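Local coordinates for protein putative Zn-dependent exopeptidase (Bacteroides vulgatus ATCC 8482, PDB 3GUX) that probably acts as a zinc-dependent aminopeptidase of family M28, removing residues from the amino-terminal end of peptides, at residues E54-Q59 / V136-A141; A72-Y77 / F158-Y163; I88-Y91 / K97-L100; Q183-T188 / A261-V266; K227-K232 / G303-D308. All coordinates share one frame; numbering follows the deposited sequence.

Contact 1 (E54-Q59 / V136-A141); sequences EYLAGQ and VLLEIA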
# COMPACT_ATOMS: atom_id res chain seq x y z
N GLU A 54 16.50 -3.79 -0.01
CA GLU A 54 17.45 -2.82 -0.53
C GLU A 54 16.93 -2.24 -1.85
O GLU A 54 16.98 -1.03 -2.05
CB GLU A 54 18.84 -3.45 -0.71
CG GLU A 54 19.49 -3.90 0.60
CD GLU A 54 20.73 -4.75 0.40
OE1 GLU A 54 21.31 -4.71 -0.71
OE2 GLU A 54 21.16 -5.44 1.36
N TYR A 55 16.42 -3.11 -2.73
CA TYR A 55 15.85 -2.68 -4.01
C TYR A 55 14.72 -1.67 -3.81
O TYR A 55 14.72 -0.62 -4.46
CB TYR A 55 15.34 -3.89 -4.84
CG TYR A 55 14.45 -3.49 -6.03
CD1 TYR A 55 15.00 -2.98 -7.20
CD2 TYR A 55 13.06 -3.66 -5.98
CE1 TYR A 55 14.17 -2.63 -8.29
CE2 TYR A 55 12.25 -3.34 -7.03
CZ TYR A 55 12.81 -2.81 -8.18
OH TYR A 55 11.98 -2.48 -9.21
N LEU A 56 13.79 -1.96 -2.90
CA LEU A 56 12.65 -1.08 -2.64
C LEU A 56 13.05 0.26 -2.02
O LEU A 56 12.55 1.31 -2.43
CB LEU A 56 11.62 -1.79 -1.74
CG LEU A 56 10.93 -3.01 -2.34
CD1 LEU A 56 10.02 -3.63 -1.32
CD2 LEU A 56 10.16 -2.55 -3.61
N ALA A 57 13.94 0.22 -1.04
CA ALA A 57 14.45 1.46 -0.46
C ALA A 57 15.09 2.30 -1.55
O ALA A 57 14.82 3.50 -1.66
CB ALA A 57 15.47 1.16 0.61
N GLY A 58 15.92 1.65 -2.37
CA GLY A 58 16.61 2.33 -3.46
C GLY A 58 15.69 3.00 -4.45
O GLY A 58 15.92 4.15 -4.89
N GLN A 59 14.64 2.28 -4.82
CA GLN A 59 13.68 2.83 -5.76
C GLN A 59 12.94 4.02 -5.18
O GLN A 59 12.74 5.00 -5.90
CB GLN A 59 12.69 1.75 -6.21
CG GLN A 59 13.34 0.73 -7.14
CD GLN A 59 13.79 1.37 -8.45
OE1 GLN A 59 13.13 2.26 -8.97
NE2 GLN A 59 14.93 0.92 -8.96
N VAL A 136 2.42 -1.42 -7.61
CA VAL A 136 1.54 -0.32 -7.94
C VAL A 136 2.00 0.96 -7.23
O VAL A 136 2.02 2.03 -7.81
CB VAL A 136 0.12 -0.64 -7.52
CG1 VAL A 136 -0.73 0.61 -7.61
CG2 VAL A 136 -0.46 -1.72 -8.35
N LEU A 137 2.38 0.85 -5.97
CA LEU A 137 2.83 2.02 -5.21
C LEU A 137 4.15 2.62 -5.72
O LEU A 137 4.33 3.85 -5.66
CB LEU A 137 2.88 1.70 -3.71
CG LEU A 137 1.50 1.48 -3.05
CD1 LEU A 137 1.62 1.24 -1.54
CD2 LEU A 137 0.55 2.66 -3.33
N LEU A 138 5.07 1.78 -6.20
CA LEU A 138 6.32 2.27 -6.77
C LEU A 138 6.00 3.09 -8.01
O LEU A 138 6.56 4.16 -8.19
CB LEU A 138 7.27 1.13 -7.14
CG LEU A 138 7.99 0.39 -6.00
CD1 LEU A 138 8.70 -0.86 -6.50
CD2 LEU A 138 8.98 1.30 -5.28
N GLU A 139 5.09 2.59 -8.85
CA GLU A 139 4.69 3.33 -10.05
C GLU A 139 4.00 4.62 -9.64
O GLU A 139 4.22 5.63 -10.29
CB GLU A 139 3.81 2.49 -10.99
CG GLU A 139 3.18 3.27 -12.13
CD GLU A 139 4.19 3.95 -13.08
OE1 GLU A 139 5.43 3.71 -13.00
OE2 GLU A 139 3.73 4.72 -13.92
N ILE A 140 3.19 4.61 -8.59
CA ILE A 140 2.58 5.87 -8.09
C ILE A 140 3.69 6.85 -7.61
O ILE A 140 3.62 8.04 -7.89
CB ILE A 140 1.50 5.62 -7.04
CG1 ILE A 140 0.29 4.95 -7.70
CG2 ILE A 140 1.07 6.94 -6.35
CD1 ILE A 140 -0.74 4.44 -6.77
N ALA A 141 4.72 6.32 -6.95
CA ALA A 141 5.87 7.11 -6.50
C ALA A 141 6.54 7.83 -7.67
O ALA A 141 6.80 9.04 -7.62
CB ALA A 141 6.89 6.22 -5.76
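This is a light apolar contact between two helices that lie on one face of the central sheet. L138 on helix 131-146 reaches across to Y55, L56 and Q59 on helix 47-62. The two helix segments run in nearly the same direction, at 23° to each other. Their axes come no closer than 11.4 Å, and together the segments bury 136 Å². At that spacing the backbones stay well apart, and long side chains must fill the gap. L138 does most of this work. Its CG stands anti to the carbonyl carbon (chi1 -74°), which sends the fork of the side chain towards the other helix. The two methyls then take different partners. L138 CD1 meets L56 CD2 at 3.7 Å, with the two leucine side chains crossing at about a right angle. L138 CD2 meets Q59 CB at 3.9 Å, so the glutamine contributes the root of its chain and not its amide. Y55 adds a looser touch, with its CE2 4.4 Å from L138 CD1. Within helix 47-62, Q59 CG lies 3.6 Å above one face of the Y55 ring, offset toward the rim. This lays the bent glutamine chain against the tyrosine. Below the contact, L56 and L138 both rest on F157 of strand 152-158, and L56 also touches I87 of strand 81-91. Above it, Y32 of helix 26-37 touches both Y55 and L138. Near-parallel helices packed over a mixed sheet in this way are typical of one outer layer of a three-layer alpha/beta/alpha sandwich, as in zinc exopeptidases of family M28.

Contact 2 (A72-Y77 / F158-Y163); sequences ADLIAY and FDSEDY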
# COMPACT_ATOMS: atom_id res chain seq x y z
N ALA A 72 13.74 -3.38 12.99
CA ALA A 72 13.25 -3.84 14.29
C ALA A 72 13.28 -5.35 14.42
O ALA A 72 13.05 -6.05 13.45
CB ALA A 72 11.81 -3.37 14.47
N ASP A 73 13.54 -5.84 15.63
CA ASP A 73 13.50 -7.26 15.90
C ASP A 73 12.09 -7.59 16.32
O ASP A 73 11.69 -7.26 17.42
CB ASP A 73 14.48 -7.68 17.01
CG ASP A 73 15.93 -7.60 16.60
OD1 ASP A 73 16.24 -7.29 15.44
OD2 ASP A 73 16.78 -7.88 17.45
N LEU A 74 11.34 -8.25 15.46
CA LEU A 74 9.97 -8.60 15.76
C LEU A 74 9.84 -10.11 16.02
O LEU A 74 10.20 -10.91 15.17
CB LEU A 74 9.09 -8.15 14.62
CG LEU A 74 9.15 -6.64 14.28
CD1 LEU A 74 8.16 -6.34 13.15
CD2 LEU A 74 8.88 -5.75 15.47
N ILE A 75 9.29 -10.48 17.17
CA ILE A 75 9.15 -11.90 17.56
C ILE A 75 7.88 -12.48 16.99
O ILE A 75 6.80 -12.00 17.27
CB ILE A 75 9.19 -12.13 19.08
CG1 ILE A 75 10.61 -12.00 19.64
CG2 ILE A 75 8.69 -13.56 19.47
CD1 ILE A 75 11.25 -10.65 19.51
N ALA A 76 8.05 -13.50 16.16
CA ALA A 76 6.97 -14.19 15.52
C ALA A 76 6.32 -15.23 16.45
O ALA A 76 6.79 -15.48 17.54
CB ALA A 76 7.46 -14.85 14.23
N TYR A 77 5.25 -15.85 15.96
CA TYR A 77 4.44 -16.80 16.75
C TYR A 77 5.24 -17.98 17.31
O TYR A 77 4.95 -18.47 18.40
CB TYR A 77 3.25 -17.34 15.91
CG TYR A 77 3.66 -18.37 14.88
CD1 TYR A 77 4.19 -17.99 13.63
CD2 TYR A 77 3.55 -19.73 15.16
CE1 TYR A 77 4.59 -18.93 12.71
CE2 TYR A 77 3.96 -20.68 14.24
CZ TYR A 77 4.47 -20.28 13.01
OH TYR A 77 4.87 -21.22 12.10
N PHE A 158 5.17 -2.25 4.61
CA PHE A 158 5.21 -2.99 5.85
C PHE A 158 5.87 -4.34 5.68
O PHE A 158 5.60 -5.02 4.70
CB PHE A 158 3.79 -3.27 6.38
CG PHE A 158 3.03 -2.04 6.73
CD1 PHE A 158 3.54 -1.13 7.65
CD2 PHE A 158 1.77 -1.82 6.20
CE1 PHE A 158 2.83 -0.02 8.01
CE2 PHE A 158 1.06 -0.69 6.54
CZ PHE A 158 1.59 0.21 7.44
N ASP A 159 6.72 -4.71 6.63
CA ASP A 159 7.35 -6.01 6.64
C ASP A 159 6.61 -6.93 7.60
O ASP A 159 5.67 -6.52 8.27
CB ASP A 159 8.81 -5.82 7.07
CG ASP A 159 9.72 -6.96 6.68
OD1 ASP A 159 9.29 -7.95 6.03
OD2 ASP A 159 10.92 -6.85 7.03
N SER A 160 6.99 -8.21 7.60
CA SER A 160 6.54 -9.19 8.60
C SER A 160 5.03 -9.33 8.76
O SER A 160 4.47 -9.44 9.84
CB SER A 160 7.21 -8.85 9.93
OG SER A 160 8.62 -8.80 9.71
N GLU A 161 4.37 -9.35 7.63
CA GLU A 161 2.93 -9.31 7.64
C GLU A 161 2.35 -10.69 7.63
O GLU A 161 1.35 -10.95 8.31
CB GLU A 161 2.51 -8.45 6.42
CG GLU A 161 1.04 -7.98 6.36
CD GLU A 161 0.16 -9.05 5.81
OE1 GLU A 161 0.69 -10.06 5.20
OE2 GLU A 161 -1.06 -8.86 5.96
N ASP A 162 3.04 -11.61 6.99
CA ASP A 162 2.49 -12.90 6.61
C ASP A 162 3.19 -14.10 7.21
O ASP A 162 3.28 -15.14 6.57
CB ASP A 162 2.62 -12.94 5.07
CG ASP A 162 1.45 -13.58 4.38
OD1 ASP A 162 0.58 -14.18 5.05
OD2 ASP A 162 1.40 -13.44 3.14
N TYR A 163 3.66 -13.97 8.45
CA TYR A 163 4.45 -15.01 9.06
C TYR A 163 3.66 -15.52 10.23
O TYR A 163 3.92 -16.63 10.65
CB TYR A 163 5.80 -14.43 9.53
CG TYR A 163 6.97 -15.38 9.73
CD1 TYR A 163 7.11 -16.13 10.88
CD2 TYR A 163 7.97 -15.48 8.76
CE1 TYR A 163 8.25 -16.99 11.07
CE2 TYR A 163 9.06 -16.33 8.93
CZ TYR A 163 9.21 -17.08 10.07
OH TYR A 163 10.33 -17.89 10.17
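D159 OD1 is gripped by two donors: H49 NE2 and, more weakly, the backbone N of S160, the residue that faces L74 across this contact. The S160 N to D159 OD1 bond is 2.8 Å long but bent to 138°. D159 OD2 takes the backbone N of R85. These bonds fix the loop that leaves strand 152-158 of the central sheet of the alpha/beta/alpha sandwich, next to the edge strand 66-75. In family M28 the zinc site lies at the C-terminal ends of the parallel strands, and the position of this loop is consistent with a place beside it. S160 has left-handed backbone angles, and its OG bonds to S84 OG. That leaves the methylene to face the leucine, with S160 CB 4.2 Å from L74 CD1. L82 of strand 81-91 touches both S160 and Y163. Further along, A76 packs obliquely on the Y163 ring, its CB 3.6 Å from Y163 CD1. Y77 follows in the loop, and the two tyrosine side chains cross at about a right angle. The edge of the Y77 ring is turned to the backbone of Y163, with Y77 CE1 3.2 Å from Y163 O, close to the ring plane.

Contact 3 (I88-Y91 / K97-L100); sequences IGAY and KRIL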
# COMPACT_ATOMS: atom_id res chain seq x y z
N ILE A 88 9.70 3.44 4.39
CA ILE A 88 8.76 4.54 4.21
C ILE A 88 9.34 5.63 3.29
O ILE A 88 10.50 6.02 3.44
CB ILE A 88 8.30 5.16 5.57
CG1 ILE A 88 7.80 4.09 6.54
CG2 ILE A 88 7.18 6.17 5.34
CD1 ILE A 88 8.89 3.35 7.33
N GLY A 89 8.53 6.07 2.32
CA GLY A 89 8.90 7.14 1.39
C GLY A 89 7.89 8.28 1.50
O GLY A 89 6.71 8.10 1.22
N ALA A 90 8.37 9.46 1.91
CA ALA A 90 7.53 10.64 2.13
C ALA A 90 7.70 11.63 1.01
O ALA A 90 8.82 11.83 0.55
CB ALA A 90 7.88 11.32 3.46
N TYR A 91 6.59 12.21 0.57
CA TYR A 91 6.56 13.28 -0.42
C TYR A 91 5.97 14.50 0.24
O TYR A 91 5.00 14.39 0.99
CB TYR A 91 5.75 12.88 -1.64
CG TYR A 91 6.48 11.86 -2.45
CD1 TYR A 91 7.44 12.25 -3.36
CD2 TYR A 91 6.25 10.51 -2.26
CE1 TYR A 91 8.13 11.34 -4.11
CE2 TYR A 91 6.95 9.57 -3.00
CZ TYR A 91 7.89 10.00 -3.92
OH TYR A 91 8.60 9.08 -4.65
N LYS A 97 -1.19 18.20 5.83
CA LYS A 97 -2.26 17.53 5.07
C LYS A 97 -1.65 16.38 4.25
O LYS A 97 -0.90 16.64 3.30
CB LYS A 97 -2.98 18.50 4.13
CG LYS A 97 -3.71 19.68 4.76
CD LYS A 97 -4.57 20.36 3.66
CE LYS A 97 -5.28 21.62 4.12
NZ LYS A 97 -6.23 22.08 3.06
N ARG A 98 -1.97 15.12 4.58
CA ARG A 98 -1.39 13.94 3.88
C ARG A 98 -2.33 12.75 3.66
O ARG A 98 -3.31 12.57 4.39
CB ARG A 98 -0.19 13.39 4.65
CG ARG A 98 0.73 14.42 5.26
CD ARG A 98 1.89 13.80 5.98
NE ARG A 98 2.87 13.19 5.10
CZ ARG A 98 3.73 13.86 4.33
NH1 ARG A 98 3.74 15.19 4.27
NH2 ARG A 98 4.59 13.18 3.57
N ILE A 99 -2.01 11.93 2.66
CA ILE A 99 -2.70 10.66 2.41
C ILE A 99 -1.67 9.54 2.57
O ILE A 99 -0.55 9.64 2.08
CB ILE A 99 -3.38 10.54 1.04
CG1 ILE A 99 -4.37 11.69 0.79
CG2 ILE A 99 -4.07 9.15 0.93
CD1 ILE A 99 -5.48 11.83 1.83
N LEU A 100 -2.03 8.50 3.31
CA LEU A 100 -1.13 7.35 3.48
C LEU A 100 -1.45 6.31 2.44
O LEU A 100 -2.60 6.00 2.23
CB LEU A 100 -1.28 6.72 4.87
CG LEU A 100 -0.55 5.39 5.13
CD1 LEU A 100 0.95 5.49 4.87
CD2 LEU A 100 -0.82 4.99 6.52
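Y91 and R98 have their CA atoms 9.1 Å apart, because strand 152-158 runs between strands 81-91 and 98-104 in the mixed sheet. The R98 side chain spans this gap. It starts out extended, then bends at chi3 (71°), which turns the guanidinium towards Y91. R98 NH2 gives a weak hydrogen bond to Y91 O, 2.9 Å long with an angle of only 129° at the hydrogen. The same NH2 lies 3.8 Å from A90 CB, so the alanine methyl packs against the nitrogen. Both partners meet the guanidinium obliquely. The other two nitrogens are held as well. NE forms a salt bridge with D154 on the intervening strand, and NH1 bonds to the carbonyl oxygens of K92 and S95 in the connection between strands 81-91 and 98-104. The Y91 ring leads the other way, to A141 and I144 of helix 131-146, and its OH bonds to F63 O. A leucine in place of R98 would probably leave D154 without its mate and the carbonyls of Y91, K92 and S95 without this donor. The buried cation thus probably balances the D154 carboxylate, and it ties together the strand between, the connection and, weakly, Y91.

Contact 4 (Q183-T188 / A261-V266); sequences QYWART and ARIPCV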
# COMPACT_ATOMS: atom_id res chain seq x y z
N GLN A 183 1.77 -3.40 12.96
CA GLN A 183 1.54 -3.26 14.41
C GLN A 183 2.65 -2.43 14.98
O GLN A 183 2.41 -1.55 15.77
CB GLN A 183 1.48 -4.61 15.16
CG GLN A 183 0.11 -5.24 15.15
CD GLN A 183 0.10 -6.66 15.69
OE1 GLN A 183 0.37 -7.62 14.96
NE2 GLN A 183 -0.28 -6.80 16.94
N TYR A 184 3.88 -2.73 14.58
CA TYR A 184 5.04 -1.97 15.03
C TYR A 184 4.91 -0.52 14.57
O TYR A 184 4.98 0.41 15.37
CB TYR A 184 6.34 -2.58 14.49
CG TYR A 184 7.56 -1.88 15.01
CD1 TYR A 184 8.15 -2.26 16.22
CD2 TYR A 184 8.12 -0.82 14.31
CE1 TYR A 184 9.26 -1.62 16.69
CE2 TYR A 184 9.23 -0.18 14.79
CZ TYR A 184 9.78 -0.57 15.97
OH TYR A 184 10.89 0.08 16.42
N TRP A 185 4.67 -0.36 13.27
CA TRP A 185 4.58 0.98 12.70
C TRP A 185 3.47 1.82 13.31
O TRP A 185 3.72 2.94 13.68
CB TRP A 185 4.39 0.93 11.18
CG TRP A 185 4.28 2.37 10.60
CD1 TRP A 185 5.32 3.20 10.30
CD2 TRP A 185 3.08 3.12 10.33
NE1 TRP A 185 4.85 4.42 9.84
CE2 TRP A 185 3.48 4.39 9.85
CE3 TRP A 185 1.72 2.83 10.44
CZ2 TRP A 185 2.55 5.39 9.47
CZ3 TRP A 185 0.78 3.84 10.04
CH2 TRP A 185 1.22 5.09 9.58
N ALA A 186 2.24 1.29 13.38
CA ALA A 186 1.12 2.09 13.86
C ALA A 186 1.37 2.48 15.29
O ALA A 186 1.24 3.64 15.61
CB ALA A 186 -0.23 1.37 13.68
N ARG A 187 1.81 1.53 16.13
CA ARG A 187 2.10 1.80 17.55
C ARG A 187 3.04 2.99 17.71
O ARG A 187 2.75 3.92 18.49
CB ARG A 187 2.70 0.56 18.25
N THR A 188 4.14 2.95 16.96
CA THR A 188 5.17 3.99 16.99
C THR A 188 5.60 4.35 15.54
O THR A 188 6.57 3.78 15.04
CB THR A 188 6.36 3.52 17.82
OG1 THR A 188 6.92 2.36 17.21
CG2 THR A 188 5.93 3.14 19.22
N ALA A 261 -2.20 3.92 15.14
CA ALA A 261 -1.91 5.24 14.55
C ALA A 261 -3.13 6.17 14.34
O ALA A 261 -2.93 7.35 14.09
CB ALA A 261 -1.21 5.01 13.23
N ARG A 262 -4.34 5.63 14.53
CA ARG A 262 -5.68 6.22 14.22
C ARG A 262 -6.09 7.01 13.03
O ARG A 262 -6.65 8.13 13.13
CB ARG A 262 -6.63 6.50 15.42
CG ARG A 262 -6.16 7.38 16.51
CD ARG A 262 -5.20 6.62 17.38
N ILE A 263 -5.85 6.38 11.91
CA ILE A 263 -6.09 6.90 10.59
C ILE A 263 -7.09 5.95 9.98
O ILE A 263 -6.78 4.75 9.87
CB ILE A 263 -4.76 6.82 9.82
CG1 ILE A 263 -3.71 7.71 10.51
CG2 ILE A 263 -4.96 7.17 8.33
CD1 ILE A 263 -2.34 7.61 9.94
N PRO A 264 -8.30 6.43 9.60
CA PRO A 264 -9.14 5.46 8.89
C PRO A 264 -8.37 4.94 7.66
O PRO A 264 -7.71 5.71 6.97
CB PRO A 264 -10.34 6.27 8.45
CG PRO A 264 -9.84 7.68 8.43
CD PRO A 264 -8.95 7.76 9.62
N CYS A 265 -8.44 3.65 7.42
CA CYS A 265 -7.64 3.08 6.38
C CYS A 265 -8.43 2.06 5.60
O CYS A 265 -8.97 1.12 6.18
CB CYS A 265 -6.42 2.43 7.01
SG CYS A 265 -5.21 1.97 5.83
N VAL A 266 -8.44 2.23 4.28
CA VAL A 266 -9.21 1.40 3.37
C VAL A 266 -8.35 0.31 2.77
O VAL A 266 -7.31 0.58 2.19
CB VAL A 266 -9.82 2.28 2.20
CG1 VAL A 266 -10.65 1.44 1.28
CG2 VAL A 266 -10.69 3.43 2.74
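A261 makes the largest share of this contact with helix 180-187. It comes near A186, with the two CA atoms 4.4 Å apart. A261 CB lies 3.8 Å from A186 CB, a close meeting that the small size of both alanines allows. A186 O and A261 N are also neighbours, at 3.5 Å, but the angle is too poor for a hydrogen bond. A261 CB also touches W185 CZ3 at 3.9 Å, reaching the indole obliquely. The indole gets there because W185 CG stands anti to the backbone N (chi1 179°), which swings the six-membered ring towards the 261-266 segment. R262 comes next and turns the chain with a positive phi of 41° as it leaves helix 253-260. I263 then points back to the contact. Its CD1 approaches the edge of the W185 ring near the ring plane, 4.4 Å from W185 CH2. I263 and W185 share a further neighbour in Y194, whose ring meets the indole with the planes at about 70°, and the indole also rests on V257. Helices 180-187 and 253-260 belong to one outer layer of the alpha/beta/alpha sandwich, and W185 points inward from it to L100 of strand 98-104. Past I263 the chain enters an edge strand, 265-269, beside strand 198-203, and the backbone of P264 bonds to that of G199.

Contact 5 (K227-K232 / G303-D308); sequences KKIWKK and GQTVMD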
# COMPACT_ATOMS: atom_id res chain seq x y z
N LYS A 227 -16.08 4.58 -0.02
CA LYS A 227 -17.11 4.91 -1.00
C LYS A 227 -16.59 5.90 -2.05
O LYS A 227 -16.99 5.84 -3.22
CB LYS A 227 -18.38 5.44 -0.30
N LYS A 228 -15.70 6.80 -1.61
CA LYS A 228 -15.08 7.81 -2.46
C LYS A 228 -14.22 7.17 -3.53
O LYS A 228 -14.26 7.53 -4.70
CB LYS A 228 -14.22 8.73 -1.60
CG LYS A 228 -13.61 9.93 -2.32
CD LYS A 228 -12.45 10.54 -1.54
CE LYS A 228 -12.85 11.04 -0.17
NZ LYS A 228 -11.72 11.73 0.50
N ILE A 229 -13.39 6.23 -3.09
CA ILE A 229 -12.49 5.49 -3.94
C ILE A 229 -13.27 4.64 -4.96
O ILE A 229 -12.97 4.64 -6.15
CB ILE A 229 -11.52 4.61 -3.06
CG1 ILE A 229 -10.57 5.52 -2.25
CG2 ILE A 229 -10.75 3.64 -3.93
CD1 ILE A 229 -9.82 4.81 -1.03
N TRP A 230 -14.31 3.95 -4.49
CA TRP A 230 -15.13 3.12 -5.38
C TRP A 230 -15.90 3.99 -6.37
O TRP A 230 -16.07 3.60 -7.52
CB TRP A 230 -16.07 2.20 -4.61
CG TRP A 230 -15.53 0.83 -4.28
CD1 TRP A 230 -16.10 -0.37 -4.62
CD2 TRP A 230 -14.34 0.50 -3.55
NE1 TRP A 230 -15.36 -1.41 -4.14
CE2 TRP A 230 -14.27 -0.91 -3.48
CE3 TRP A 230 -13.32 1.25 -2.95
CZ2 TRP A 230 -13.21 -1.58 -2.86
CZ3 TRP A 230 -12.28 0.58 -2.32
CH2 TRP A 230 -12.25 -0.81 -2.27
N LYS A 231 -16.32 5.18 -5.92
CA LYS A 231 -16.97 6.19 -6.76
C LYS A 231 -16.08 6.58 -7.91
O LYS A 231 -16.51 6.59 -9.06
CB LYS A 231 -17.32 7.46 -5.94
CG LYS A 231 -18.08 8.55 -6.68
CD LYS A 231 -18.35 9.79 -5.77
CE LYS A 231 -18.91 10.97 -6.61
NZ LYS A 231 -18.87 12.24 -5.87
N LYS A 232 -14.82 6.89 -7.61
CA LYS A 232 -13.88 7.32 -8.64
C LYS A 232 -13.61 6.23 -9.66
O LYS A 232 -13.54 6.50 -10.85
CB LYS A 232 -12.57 7.81 -8.02
CG LYS A 232 -11.55 8.36 -9.05
CD LYS A 232 -12.00 9.59 -9.79
CE LYS A 232 -12.05 10.83 -8.93
NZ LYS A 232 -12.40 11.98 -9.82
N GLY A 303 -4.23 1.28 -9.93
CA GLY A 303 -3.29 2.37 -9.89
C GLY A 303 -3.92 3.68 -10.32
O GLY A 303 -3.75 4.70 -9.65
N GLN A 304 -4.67 3.68 -11.42
CA GLN A 304 -5.27 4.95 -11.89
C GLN A 304 -6.31 5.49 -10.92
O GLN A 304 -6.42 6.73 -10.74
CB GLN A 304 -5.92 4.80 -13.27
CG GLN A 304 -6.15 6.15 -13.98
CD GLN A 304 -4.84 6.87 -14.19
OE1 GLN A 304 -3.94 6.32 -14.82
NE2 GLN A 304 -4.73 8.12 -13.67
N THR A 305 -7.09 4.58 -10.34
CA THR A 305 -8.14 4.97 -9.39
C THR A 305 -7.48 5.62 -8.19
O THR A 305 -7.89 6.69 -7.79
CB THR A 305 -9.01 3.76 -8.95
OG1 THR A 305 -9.77 3.31 -10.06
CG2 THR A 305 -9.96 4.11 -7.75
N VAL A 306 -6.40 5.02 -7.67
CA VAL A 306 -5.68 5.60 -6.54
C VAL A 306 -5.13 6.98 -6.88
O VAL A 306 -5.25 7.90 -6.09
CB VAL A 306 -4.59 4.66 -5.93
CG1 VAL A 306 -3.74 5.39 -4.87
CG2 VAL A 306 -5.24 3.47 -5.27
N MSE A 307 -4.60 7.15 -8.07
CA MSE A 307 -4.08 8.48 -8.42
C MSE A 307 -5.18 9.51 -8.58
O MSE A 307 -5.05 10.61 -8.04
CB MSE A 307 -3.23 8.41 -9.66
CG MSE A 307 -2.16 7.42 -9.43
SE MSE A 307 -0.76 7.70 -10.56
CE MSE A 307 0.07 8.85 -9.32
N ASP A 308 -6.27 9.18 -9.27
CA ASP A 308 -7.36 10.16 -9.43
C ASP A 308 -7.99 10.49 -8.07
O ASP A 308 -8.43 11.61 -7.88
CB ASP A 308 -8.42 9.70 -10.46
CG ASP A 308 -8.02 10.01 -11.89
OD1 ASP A 308 -8.37 11.11 -12.38
OD2 ASP A 308 -7.40 9.17 -12.56
O HOH W 1 -10.34 12.37 -11.75
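Helices 223-236 and 296-311 cross here beside the edge strand 265-269, with I229 and K232 of the first meeting T305 and D308 of the second. Their segment axes approach to 9.2 Å at an angle of 118°. The methyl T305 CG2 sits 3.4 Å from I229 O and 3.9 Å from I229 CG2, while T305 OG1 bonds back to A301 O. K232 folds over D308, its chain bent at chi2 (64°) and chi3. The lysine uses its methylenes, with CD 3.6 Å from D308 CB, and the two side chains cross at about a right angle. K232 NZ stays 4.9 Å from D308 OD1, too far for a direct salt bridge. The carboxylate is held from its own helix by Q304 NE2, which meets OD2 on the syn side at 3.1 Å; OD1 takes the backbone N of A21, near the N terminus. An alanine in place of K232 would lack these methylenes and would probably leave a gap beside D308 CB and the carboxylate without this nearby positive charge. I229 and V306 also pack on I268. Two crossed helices closing over an edge strand in this way form part of an outer layer of an alpha/beta/alpha sandwich.

From the N terminus, helix 47-62 is closed onto helix 131-146 by contact 1. Contact 2 starts inside that loop, at 72-77, and ends beyond it, at 158-163, so the two cross. Contact 3 is nested inside both and joins strands on either side of strand 152-158. Contact 4 opens only after these have closed, and contact 5 crosses it, from 227-232 to 303-308. The later pair still meets the earlier ones in space. Contact 4 touches contact 2, where Y184 packs on L74, and also contact 3, while contact 5 touches contact 1. Contacts 1 and 5 share one face of the sheet, and contact 4 lies on the other.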